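Local structure of beta-1,4-galactanase (Humicola insolens, 1HJQ) at residues N118-D122 against A123-V127; T274-I277 against Q278-N282; W183-D186 against T187-W191; R227-L230 against N231-S235. The protein hydrolyses (1->4)-beta-D-galactosidic linkages in type I arabinogalactans, as a family 53 glycoside hydrolase of clan GH-A. One frame throughout, in Å; residues are numbered along the deposited sequence.

The four contacts are local turns on helices that wrap the eight-stranded parallel barrel. Along the chain they come in the order 1, 3, 4, 2. Contact 1 closes helix 102-123 ahead of strand 129-132. Contact 3 starts helix 185-198, contact 4 lies within helix 223-237, and contact 2 lies within helix 270-286. Contacts 3 and 4 have centres about 10 Å apart and touch, with W185 packing against S229, N232 and M233. Contacts 2 and 4 come within about 6 Å at their nearest atoms but do not touch. Contacts 3, 4 and 2 thus sit on three successive outer helices packed side by side. Contact 1 is remote, its centre 33 to 34 Å from the others.

Contact 1: residues N118-D122 against A123-V127; sequences NRFAD and AGIQV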
loop_
_atom_site.group_PDB
_atom_site.type_symbol
_atom_site.label_atom_id
_atom_site.label_comp_id
_atom_site.label_asym_id
_atom_site.label_seq_id
_atom_site.Cartn_x
_atom_site.Cartn_y
_atom_site.Cartn_z
ATOM N N ASN A 118 -12.824 14.686 -2.058
ATOM C CA ASN A 118 -13.084 16.100 -2.295
ATOM C C ASN A 118 -12.237 16.947 -1.356
ATOM O O ASN A 118 -11.948 18.110 -1.630
ATOM C CB ASN A 118 -14.567 16.423 -2.101
ATOM C CG ASN A 118 -15.395 16.095 -3.323
ATOM O OD1 ASN A 118 -14.975 16.347 -4.450
ATOM N ND2 ASN A 118 -16.585 15.542 -3.109
ATOM N N ARG A 119 -11.833 16.351 -0.246
ATOM C CA ARG A 119 -11.013 17.055 0.723
ATOM C C ARG A 119 -9.669 17.396 0.074
ATOM O O ARG A 119 -9.139 18.494 0.254
ATOM C CB ARG A 119 -10.812 16.178 1.950
ATOM C CG ARG A 119 -10.268 16.915 3.134
ATOM C CD ARG A 119 -11.254 17.932 3.671
ATOM N NE ARG A 119 -10.624 18.717 4.727
ATOM C CZ ARG A 119 -10.328 18.253 5.939
ATOM N NH1 ARG A 119 -10.616 17.002 6.270
ATOM N NH2 ARG A 119 -9.715 19.041 6.813
ATOM N N PHE A 120 -9.126 16.451 -0.689
ATOM C CA PHE A 120 -7.863 16.675 -1.381
ATOM C C PHE A 120 -8.074 17.619 -2.565
ATOM O O PHE A 120 -7.273 18.522 -2.800
ATOM C CB PHE A 120 -7.273 15.353 -1.881
ATOM C CG PHE A 120 -6.683 14.508 -0.797
ATOM C CD1 PHE A 120 -7.433 13.515 -0.180
ATOM C CD2 PHE A 120 -5.380 14.726 -0.370
ATOM C CE1 PHE A 120 -6.896 12.751 0.851
ATOM C CE2 PHE A 120 -4.832 13.968 0.661
ATOM C CZ PHE A 120 -5.591 12.980 1.271
ATOM N N ALA A 121 -9.157 17.402 -3.302
ATOM C CA ALA A 121 -9.482 18.230 -4.456
ATOM C C ALA A 121 -9.581 19.696 -4.052
ATOM O O ALA A 121 -8.957 20.564 -4.663
ATOM C CB ALA A 121 -10.794 17.773 -5.064
ATOM N N ASP A 122 -10.372 19.965 -3.018
ATOM C CA ASP A 122 -10.556 21.327 -2.536
ATOM C C ASP A 122 -9.252 21.910 -2.005
ATOM O O ASP A 122 -9.049 23.125 -2.035
ATOM C CB ASP A 122 -11.618 21.366 -1.431
ATOM C CG ASP A 122 -12.983 20.907 -1.916
ATOM O OD1 ASP A 122 -13.216 20.895 -3.150
ATOM O OD2 ASP A 122 -13.824 20.571 -1.054
ATOM N N ALA A 123 -8.375 21.040 -1.513
ATOM C CA ALA A 123 -7.097 21.470 -0.973
ATOM C C ALA A 123 -6.093 21.703 -2.089
ATOM O O ALA A 123 -5.009 22.225 -1.851
ATOM C CB ALA A 123 -6.573 20.437 -0.015
ATOM N N GLY A 124 -6.458 21.316 -3.307
ATOM C CA GLY A 124 -5.569 21.494 -4.441
ATOM C C GLY A 124 -4.495 20.425 -4.527
ATOM O O GLY A 124 -3.465 20.611 -5.182
ATOM N N ILE A 125 -4.736 19.305 -3.849
ATOM C CA ILE A 125 -3.813 18.175 -3.830
ATOM C C ILE A 125 -4.269 17.165 -4.878
ATOM O O ILE A 125 -5.446 16.830 -4.943
ATOM C CB ILE A 125 -3.834 17.451 -2.458
ATOM C CG1 ILE A 125 -3.505 18.429 -1.320
ATOM C CG2 ILE A 125 -2.877 16.266 -2.487
ATOM C CD1 ILE A 125 -2.083 18.913 -1.300
ATOM N N GLN A 126 -3.353 16.674 -5.698
ATOM C CA GLN A 126 -3.737 15.691 -6.696
ATOM C C GLN A 126 -3.455 14.275 -6.199
ATOM O O GLN A 126 -2.319 13.948 -5.850
ATOM C CB GLN A 126 -2.991 15.926 -8.010
ATOM C CG GLN A 126 -3.308 14.897 -9.097
ATOM C CD GLN A 126 -4.803 14.799 -9.411
ATOM O OE1 GLN A 126 -5.445 15.794 -9.777
ATOM N NE2 GLN A 126 -5.362 13.597 -9.271
ATOM N N VAL A 127 -4.502 13.453 -6.160
ATOM C CA VAL A 127 -4.392 12.063 -5.743
ATOM C C VAL A 127 -4.192 11.271 -7.029
ATOM O O VAL A 127 -5.006 11.358 -7.943
ATOM C CB VAL A 127 -5.686 11.573 -5.052
ATOM C CG1 VAL A 127 -5.505 10.149 -4.563
ATOM C CG2 VAL A 127 -6.046 12.488 -3.897
#
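F120, in the last turn of its helix, meets I125 and V127 just after the chain has turned back. The F120 side chain leaves the backbone with CG anti to the carbonyl carbon (chi1 -74°). Its CB touches V127 CG2 at 3.7 Å. The next atom, F120 CG, lies 3.8 Å from the same methyl, V127 CG2. The V127 side chain stands at about a right angle to that of F120. Along one flank of the ring, F120 CD1 is 4.1 Å from V127 CG2. On the other, I125 CG2 lies at the ring edge, near its plane, 3.6 Å from F120 CD2. The rest of the buried ring packs on residues beyond this turn.

The turn that makes this possible is a Schellman motif. I125 N donates to F120 O at 2.9 Å, reaching across the helix end. Inside that loop G124 N donates to A121 O, also at 2.9 Å, from above the carbonyl plane. G124 has a positive phi of 80°, which ends the helix and swings I125 back beside F120. R119 and D122 make salt bridges with D60 and R168.

F120 and I125 both pack on A66 of helix 59-71 and on L76 of strand 75-80. F120 and V127 share I78 of that strand. The turn thus joins helix 102-123 to the barrel wall just before strand 129-132.

Contact 2: residues T274-I277 against Q278-N282; sequences TQYI and QSVAN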
loop_
_atom_site.group_PDB
_atom_site.type_symbol
_atom_site.label_atom_id
_atom_site.label_comp_id
_atom_site.label_asym_id
_atom_site.label_seq_id
_atom_site.Cartn_x
_atom_site.Cartn_y
_atom_site.Cartn_z
ATOM N N THR A 274 18.786 -3.849 -1.496
ATOM C CA THR A 274 18.907 -3.366 -2.865
ATOM C C THR A 274 18.613 -4.510 -3.815
ATOM O O THR A 274 17.757 -4.415 -4.692
ATOM C CB THR A 274 20.333 -2.836 -3.136
ATOM O OG1 THR A 274 20.648 -1.818 -2.176
ATOM C CG2 THR A 274 20.434 -2.239 -4.537
ATOM N N GLN A 275 19.333 -5.603 -3.608
ATOM C CA GLN A 275 19.198 -6.805 -4.412
ATOM C C GLN A 275 17.743 -7.281 -4.455
ATOM O O GLN A 275 17.194 -7.528 -5.531
ATOM C CB GLN A 275 20.088 -7.887 -3.807
ATOM C CG GLN A 275 20.400 -9.064 -4.693
ATOM C CD GLN A 275 21.370 -10.015 -4.016
ATOM O OE1 GLN A 275 22.364 -9.584 -3.413
ATOM N NE2 GLN A 275 21.095 -11.313 -4.111
ATOM N N TYR A 276 17.119 -7.397 -3.283
ATOM C CA TYR A 276 15.739 -7.860 -3.201
ATOM C C TYR A 276 14.742 -6.903 -3.843
ATOM O O TYR A 276 13.895 -7.318 -4.635
ATOM C CB TYR A 276 15.332 -8.093 -1.741
ATOM C CG TYR A 276 13.927 -8.643 -1.581
ATOM C CD1 TYR A 276 13.658 -10.008 -1.745
ATOM C CD2 TYR A 276 12.865 -7.799 -1.267
ATOM C CE1 TYR A 276 12.361 -10.516 -1.590
ATOM C CE2 TYR A 276 11.572 -8.289 -1.115
ATOM C CZ TYR A 276 11.322 -9.644 -1.272
ATOM O OH TYR A 276 10.037 -10.111 -1.089
ATOM N N ILE A 277 14.830 -5.628 -3.489
ATOM C CA ILE A 277 13.917 -4.637 -4.034
ATOM C C ILE A 277 14.039 -4.587 -5.545
ATOM O O ILE A 277 13.052 -4.403 -6.249
ATOM C CB ILE A 277 14.197 -3.236 -3.447
ATOM C CG1 ILE A 277 13.939 -3.255 -1.939
ATOM C CG2 ILE A 277 13.310 -2.193 -4.128
ATOM C CD1 ILE A 277 14.328 -1.981 -1.232
ATOM N N GLN A 278 15.252 -4.771 -6.042
ATOM C CA GLN A 278 15.482 -4.741 -7.475
ATOM C C GLN A 278 14.919 -5.986 -8.159
ATOM O O GLN A 278 14.359 -5.894 -9.249
ATOM C CB GLN A 278 16.981 -4.587 -7.757
ATOM C CG GLN A 278 17.342 -4.406 -9.225
ATOM C CD GLN A 278 18.439 -3.370 -9.433
ATOM O OE1 GLN A 278 19.453 -3.357 -8.716
ATOM N NE2 GLN A 278 18.247 -2.496 -10.424
ATOM N N SER A 279 15.061 -7.144 -7.519
ATOM C CA SER A 279 14.539 -8.390 -8.076
ATOM C C SER A 279 13.020 -8.312 -8.196
ATOM O O SER A 279 12.440 -8.723 -9.205
ATOM C CB SER A 279 14.886 -9.574 -7.178
ATOM O OG SER A 279 16.281 -9.734 -7.058
ATOM N N VAL A 280 12.384 -7.787 -7.150
ATOM C CA VAL A 280 10.937 -7.648 -7.121
ATOM C C VAL A 280 10.495 -6.680 -8.211
ATOM O O VAL A 280 9.463 -6.883 -8.852
ATOM C CB VAL A 280 10.469 -7.140 -5.745
ATOM C CG1 VAL A 280 8.959 -6.942 -5.738
ATOM C CG2 VAL A 280 10.879 -8.131 -4.676
ATOM N N ALA A 281 11.283 -5.632 -8.425
ATOM C CA ALA A 281 10.967 -4.653 -9.458
ATOM C C ALA A 281 11.031 -5.335 -10.824
ATOM O O ALA A 281 10.167 -5.124 -11.677
ATOM C CB ALA A 281 11.951 -3.482 -9.404
ATOM N N ASN A 282 12.050 -6.163 -11.023
ATOM C CA ASN A 282 12.200 -6.871 -12.287
ATOM C C ASN A 282 10.979 -7.724 -12.568
ATOM O O ASN A 282 10.513 -7.778 -13.705
ATOM C CB ASN A 282 13.441 -7.759 -12.274
ATOM C CG ASN A 282 14.716 -6.963 -12.104
ATOM O OD1 ASN A 282 14.875 -5.892 -12.699
ATOM N ND2 ASN A 282 15.643 -7.484 -11.295
#
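T274-I277 and Q278-N282 are consecutive parts of one regular helix, in which Q278, S279, V280 and A281 each donate a backbone N-H to the carbonyl four residues earlier. The V280 N to Y276 O bond, 3.0 Å long, is the straightest of them at 166°.

S279 adds a second grip on Q275. Its hydroxyl stands beside its own backbone N (chi1 -61°), which folds OG back along the helix. S279 OG donates to Q275 O at 2.8 Å. S279 N donates to the same Q275 O at 2.9 Å. The two donors come from opposite faces of the carbonyl plane.

V280, one turn on from Y276, lays CG2 over a face of its ring, 3.8 Å from the centroid and displaced toward the rim. This is a CH-pi contact. The nearest ring atom is Y276 CE2, 3.6 Å from V280 CG2. The Y276 ring also stacks with W248.

Helix 270-286 is one of the outer helices of the TIM barrel. V280 and A281 rest on L293 of strand 290-296, and I277 reaches Y295 of the same strand. V280 and S279 touch L223 of helix 223-237. T274, I277 and Q278 meet the C-terminal helix 328-331.

Contact 3: residues W183-D186 against T187-W191; sequences WNWD and TQNWW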
loop_
_atom_site.group_PDB
_atom_site.type_symbol
_atom_site.label_atom_id
_atom_site.label_comp_id
_atom_site.label_asym_id
_atom_site.label_seq_id
_atom_site.Cartn_x
_atom_site.Cartn_y
_atom_site.Cartn_z
ATOM N N TRP A 183 1.660 -13.384 -4.339
ATOM C CA TRP A 183 2.345 -14.557 -4.884
ATOM C C TRP A 183 1.376 -15.724 -5.015
ATOM O O TRP A 183 1.576 -16.611 -5.835
ATOM C CB TRP A 183 3.526 -14.984 -3.992
ATOM C CG TRP A 183 3.159 -15.267 -2.561
ATOM C CD1 TRP A 183 3.230 -14.399 -1.517
ATOM C CD2 TRP A 183 2.602 -16.481 -2.038
ATOM N NE1 TRP A 183 2.752 -14.990 -0.372
ATOM C CE2 TRP A 183 2.358 -16.269 -0.662
ATOM C CE3 TRP A 183 2.281 -17.726 -2.598
ATOM C CZ2 TRP A 183 1.806 -17.256 0.167
ATOM C CZ3 TRP A 183 1.728 -18.712 -1.770
ATOM C CH2 TRP A 183 1.498 -18.466 -0.404
ATOM N N ASN A 184 0.328 -15.729 -4.205
ATOM C CA ASN A 184 -0.650 -16.805 -4.256
ATOM C C ASN A 184 -1.728 -16.521 -5.305
ATOM O O ASN A 184 -2.677 -15.779 -5.044
ATOM C CB ASN A 184 -1.306 -16.980 -2.894
ATOM C CG ASN A 184 -2.108 -18.248 -2.810
ATOM O OD1 ASN A 184 -2.824 -18.602 -3.748
ATOM N ND2 ASN A 184 -1.998 -18.945 -1.686
ATOM N N TRP A 185 -1.590 -17.127 -6.481
ATOM C CA TRP A 185 -2.537 -16.911 -7.562
ATOM C C TRP A 185 -3.953 -17.428 -7.289
ATOM O O TRP A 185 -4.932 -16.789 -7.684
ATOM C CB TRP A 185 -1.992 -17.527 -8.852
ATOM C CG TRP A 185 -3.042 -17.774 -9.901
ATOM C CD1 TRP A 185 -3.445 -18.986 -10.384
ATOM C CD2 TRP A 185 -3.856 -16.790 -10.554
ATOM N NE1 TRP A 185 -4.461 -18.820 -11.297
ATOM C CE2 TRP A 185 -4.736 -17.484 -11.421
ATOM C CE3 TRP A 185 -3.931 -15.389 -10.491
ATOM C CZ2 TRP A 185 -5.684 -16.824 -12.218
ATOM C CZ3 TRP A 185 -4.874 -14.730 -11.287
ATOM C CH2 TRP A 185 -5.737 -15.450 -12.138
ATOM N N ASP A 186 -4.067 -18.580 -6.631
ATOM C CA ASP A 186 -5.380 -19.131 -6.334
ATOM C C ASP A 186 -6.173 -18.142 -5.493
ATOM O O ASP A 186 -7.385 -18.006 -5.676
ATOM C CB ASP A 186 -5.270 -20.462 -5.590
ATOM C CG ASP A 186 -4.587 -21.542 -6.417
ATOM O OD1 ASP A 186 -4.832 -21.597 -7.646
ATOM O OD2 ASP A 186 -3.810 -22.337 -5.833
ATOM N N THR A 187 -5.495 -17.451 -4.577
ATOM C CA THR A 187 -6.169 -16.466 -3.740
ATOM C C THR A 187 -6.630 -15.305 -4.636
ATOM O O THR A 187 -7.802 -14.952 -4.661
ATOM C CB THR A 187 -5.231 -15.887 -2.660
ATOM O OG1 THR A 187 -4.600 -16.939 -1.918
ATOM C CG2 THR A 187 -6.036 -15.023 -1.694
ATOM N N GLN A 188 -5.693 -14.727 -5.380
ATOM C CA GLN A 188 -6.005 -13.612 -6.289
ATOM C C GLN A 188 -7.147 -13.933 -7.259
ATOM O O GLN A 188 -7.966 -13.060 -7.588
ATOM C CB GLN A 188 -4.805 -13.239 -7.133
ATOM C CG GLN A 188 -3.528 -12.845 -6.362
ATOM C CD GLN A 188 -3.750 -11.802 -5.270
ATOM O OE1 GLN A 188 -4.500 -10.822 -5.436
ATOM N NE2 GLN A 188 -3.060 -11.995 -4.155
ATOM N N ASN A 189 -7.180 -15.193 -7.713
ATOM C CA ASN A 189 -8.172 -15.710 -8.662
ATOM C C ASN A 189 -9.512 -15.924 -7.961
ATOM O O ASN A 189 -10.532 -15.447 -8.449
ATOM C CB ASN A 189 -7.665 -17.029 -9.311
ATOM C CG ASN A 189 -8.590 -17.537 -10.424
ATOM O OD1 ASN A 189 -9.432 -16.787 -10.919
ATOM N ND2 ASN A 189 -8.421 -18.802 -10.834
ATOM N N TRP A 190 -9.507 -16.662 -6.850
ATOM C CA TRP A 190 -10.708 -16.920 -6.049
ATOM C C TRP A 190 -11.432 -15.609 -5.691
ATOM O O TRP A 190 -12.635 -15.443 -5.911
ATOM C CB TRP A 190 -10.267 -17.654 -4.781
ATOM C CG TRP A 190 -11.198 -17.612 -3.626
ATOM C CD1 TRP A 190 -12.316 -18.364 -3.459
ATOM C CD2 TRP A 190 -11.049 -16.836 -2.428
ATOM N NE1 TRP A 190 -12.873 -18.117 -2.227
ATOM C CE2 TRP A 190 -12.114 -17.182 -1.573
ATOM C CE3 TRP A 190 -10.115 -15.884 -1.993
ATOM C CZ2 TRP A 190 -12.276 -16.611 -0.301
ATOM C CZ3 TRP A 190 -10.277 -15.312 -0.720
ATOM C CH2 TRP A 190 -11.350 -15.683 0.105
ATOM N N TRP A 191 -10.683 -14.674 -5.132
ATOM C CA TRP A 191 -11.246 -13.398 -4.737
ATOM C C TRP A 191 -11.904 -12.613 -5.875
ATOM O O TRP A 191 -13.117 -12.375 -5.861
ATOM C CB TRP A 191 -10.174 -12.522 -4.099
ATOM C CG TRP A 191 -10.758 -11.431 -3.278
ATOM C CD1 TRP A 191 -11.093 -11.490 -1.956
ATOM C CD2 TRP A 191 -11.105 -10.116 -3.722
ATOM N NE1 TRP A 191 -11.625 -10.293 -1.544
ATOM C CE2 TRP A 191 -11.643 -9.429 -2.610
ATOM C CE3 TRP A 191 -11.017 -9.451 -4.951
ATOM C CZ2 TRP A 191 -12.087 -8.108 -2.689
ATOM C CZ3 TRP A 191 -11.457 -8.147 -5.029
ATOM C CH2 TRP A 191 -11.987 -7.485 -3.903
#
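N184 and W185 both turn CG away from their own backbone nitrogens, and this carries the N184 amide forward to T187 and the W185 indole forward to N189. In N184 (chi1 -168°) the rotation brings OD1 to the N-H of T187. N184 OD1 accepts from T187 N at 3.0 Å, with the donor well above the plane of the amide carbonyl. Q188 N then bonds to N184 O at 3.2 Å, almost straight.

In W185 (chi1 161°) the indole reaches along its own helix to N189 and packs on N232 and M233 of helix 223-237. N189 CB sits over one face of its six-membered ring, 3.6 Å from the centroid, as a CH-pi contact. From CB the N189 amide leads out past the CZ2 edge, CG 3.5 Å from W185 CZ2, its plane 14° from that of the indole. Replacing W185 by an alanine would probably uncover N189 and open a gap toward helix 223-237. Q188 NE2 donates to D180 O.

N184 is a classical asparagine N-cap, its side chain binding the N-H three residues on. It starts the helix of the beta-alpha-beta unit made by strand 174-179, helix 185-198 and strand 208-212 of the TIM barrel.

Contact 4: residues R227-L230 against N231-S235; sequences RRSL and NNMVS
R227 is tied to N231 one turn on through backbone, side chain and water. N231 N donates to R227 O at 3.2 Å. The N231 amide bends back over the same carbonyl, and ND2 makes a weak bond to R227 O at 2.8 Å. The two side chains run side by side in the same direction, with guanidinium and amide planes 68° apart. A water accepts from R227 NE at 2.8 Å, at the edge of the guanidinium. It also accepts, weakly, from N231 ND2.

R228 comes next. Its carbonyl takes N232 N at 2.9 Å. Its aliphatic part is what meets the N232 side chain: R228 CG lies 3.5 Å from N232 ND2. The first torsion of N232 swings CG away from the carbonyl carbon (chi1 -67°) and lays the amide back along the helix toward R228. On another side the amide packs against the indole of W185. With a leucine in place of N232, R228 CG and the W185 ring would probably lose the flat amide that lies against both.

S229 faces helix 185-198. S229 OG bonds to G182 O and has M233 SD 3.9 Å away. L230 completes the turn, its CD2 4.2 Å from M233 SD, while its carbonyl accepts from V234 N. L230 and V234 also pack on V241 of strand 240-245.

The chemistry is therefore two-sided. R227, R228 and N231 lie at the more exposed side, where one water joins R227 to N231. S229 and M233 meet W185 of helix 185-198, while L230 packs on the barrel strand and on V283 of helix 270-286.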
loop_
_atom_site.group_PDB
_atom_site.type_symbol
_atom_site.label_atom_id
_atom_site.label_comp_id
_atom_site.label_asym_id
_atom_site.label_seq_id
_atom_site.Cartn_x
_atom_site.Cartn_y
_atom_site.Cartn_z
ATOM N N ARG A 227 5.544 -13.585 -10.074
ATOM C CA ARG A 227 5.676 -13.416 -11.511
ATOM C C ARG A 227 4.509 -14.061 -12.252
ATOM O O ARG A 227 3.893 -13.447 -13.127
ATOM C CB ARG A 227 6.986 -14.048 -11.968
ATOM C CG ARG A 227 7.152 -14.159 -13.459
ATOM C CD ARG A 227 8.094 -13.113 -13.984
ATOM N NE ARG A 227 8.462 -13.424 -15.360
ATOM C CZ ARG A 227 9.238 -14.445 -15.711
ATOM N NH1 ARG A 227 9.741 -15.257 -14.786
ATOM N NH2 ARG A 227 9.492 -14.663 -16.994
ATOM N N ARG A 228 4.217 -15.307 -11.903
ATOM C CA ARG A 228 3.129 -16.036 -12.535
ATOM C C ARG A 228 1.779 -15.448 -12.183
ATOM O O ARG A 228 0.918 -15.285 -13.042
ATOM C CB ARG A 228 3.149 -17.502 -12.105
ATOM C CG ARG A 228 1.951 -18.296 -12.602
ATOM C CD ARG A 228 2.108 -19.754 -12.237
ATOM N NE ARG A 228 2.595 -20.600 -13.334
ATOM C CZ ARG A 228 3.573 -20.288 -14.186
ATOM N NH1 ARG A 228 4.209 -19.119 -14.113
ATOM N NH2 ARG A 228 3.937 -21.173 -15.105
ATOM N N SER A 229 1.601 -15.143 -10.904
ATOM C CA SER A 229 0.350 -14.595 -10.412
ATOM C C SER A 229 0.004 -13.305 -11.141
ATOM O O SER A 229 -1.112 -13.148 -11.637
ATOM C CB SER A 229 0.443 -14.354 -8.908
ATOM O OG SER A 229 -0.825 -14.043 -8.375
ATOM N N LEU A 230 0.965 -12.391 -11.219
ATOM C CA LEU A 230 0.743 -11.127 -11.902
ATOM C C LEU A 230 0.341 -11.360 -13.358
ATOM O O LEU A 230 -0.625 -10.767 -13.839
ATOM C CB LEU A 230 2.000 -10.250 -11.839
ATOM C CG LEU A 230 2.466 -9.923 -10.421
ATOM C CD1 LEU A 230 3.661 -8.995 -10.458
ATOM C CD2 LEU A 230 1.326 -9.290 -9.649
ATOM N N ASN A 231 1.075 -12.224 -14.055
ATOM C CA ASN A 231 0.759 -12.518 -15.447
ATOM C C ASN A 231 -0.646 -13.071 -15.586
ATOM O O ASN A 231 -1.382 -12.678 -16.497
ATOM C CB ASN A 231 1.758 -13.510 -16.034
ATOM C CG ASN A 231 3.028 -12.836 -16.521
ATOM O OD1 ASN A 231 2.986 -11.994 -17.421
ATOM N ND2 ASN A 231 4.163 -13.203 -15.931
ATOM N N ASN A 232 -1.020 -13.972 -14.680
ATOM C CA ASN A 232 -2.355 -14.560 -14.712
ATOM C C ASN A 232 -3.431 -13.500 -14.488
ATOM O O ASN A 232 -4.450 -13.475 -15.183
ATOM C CB ASN A 232 -2.497 -15.650 -13.647
ATOM C CG ASN A 232 -1.633 -16.865 -13.925
ATOM O OD1 ASN A 232 -1.106 -17.035 -15.023
ATOM N ND2 ASN A 232 -1.495 -17.727 -12.925
ATOM N N MET A 233 -3.197 -12.631 -13.510
ATOM C CA MET A 233 -4.137 -11.564 -13.176
ATOM C C MET A 233 -4.316 -10.622 -14.361
ATOM O O MET A 233 -5.443 -10.351 -14.790
ATOM C CB MET A 233 -3.629 -10.779 -11.960
ATOM C CG MET A 233 -3.554 -11.593 -10.672
ATOM S SD MET A 233 -2.654 -10.743 -9.341
ATOM C CE MET A 233 -3.582 -9.181 -9.239
ATOM N N VAL A 234 -3.194 -10.131 -14.884
ATOM C CA VAL A 234 -3.198 -9.213 -16.020
ATOM C C VAL A 234 -3.906 -9.787 -17.251
ATOM O O VAL A 234 -4.790 -9.149 -17.821
ATOM C CB VAL A 234 -1.756 -8.821 -16.408
ATOM C CG1 VAL A 234 -1.766 -8.009 -17.688
ATOM C CG2 VAL A 234 -1.113 -8.021 -15.280
ATOM N N SER A 235 -3.517 -10.994 -17.650
ATOM C CA SER A 235 -4.109 -11.649 -18.809
ATOM C C SER A 235 -5.600 -11.920 -18.632
ATOM O O SER A 235 -6.356 -11.961 -19.603
ATOM C CB SER A 235 -3.390 -12.970 -19.091
ATOM O OG SER A 235 -3.969 -13.630 -20.200
HETATM O O HOH W 1 7.052 -11.860 -17.221
#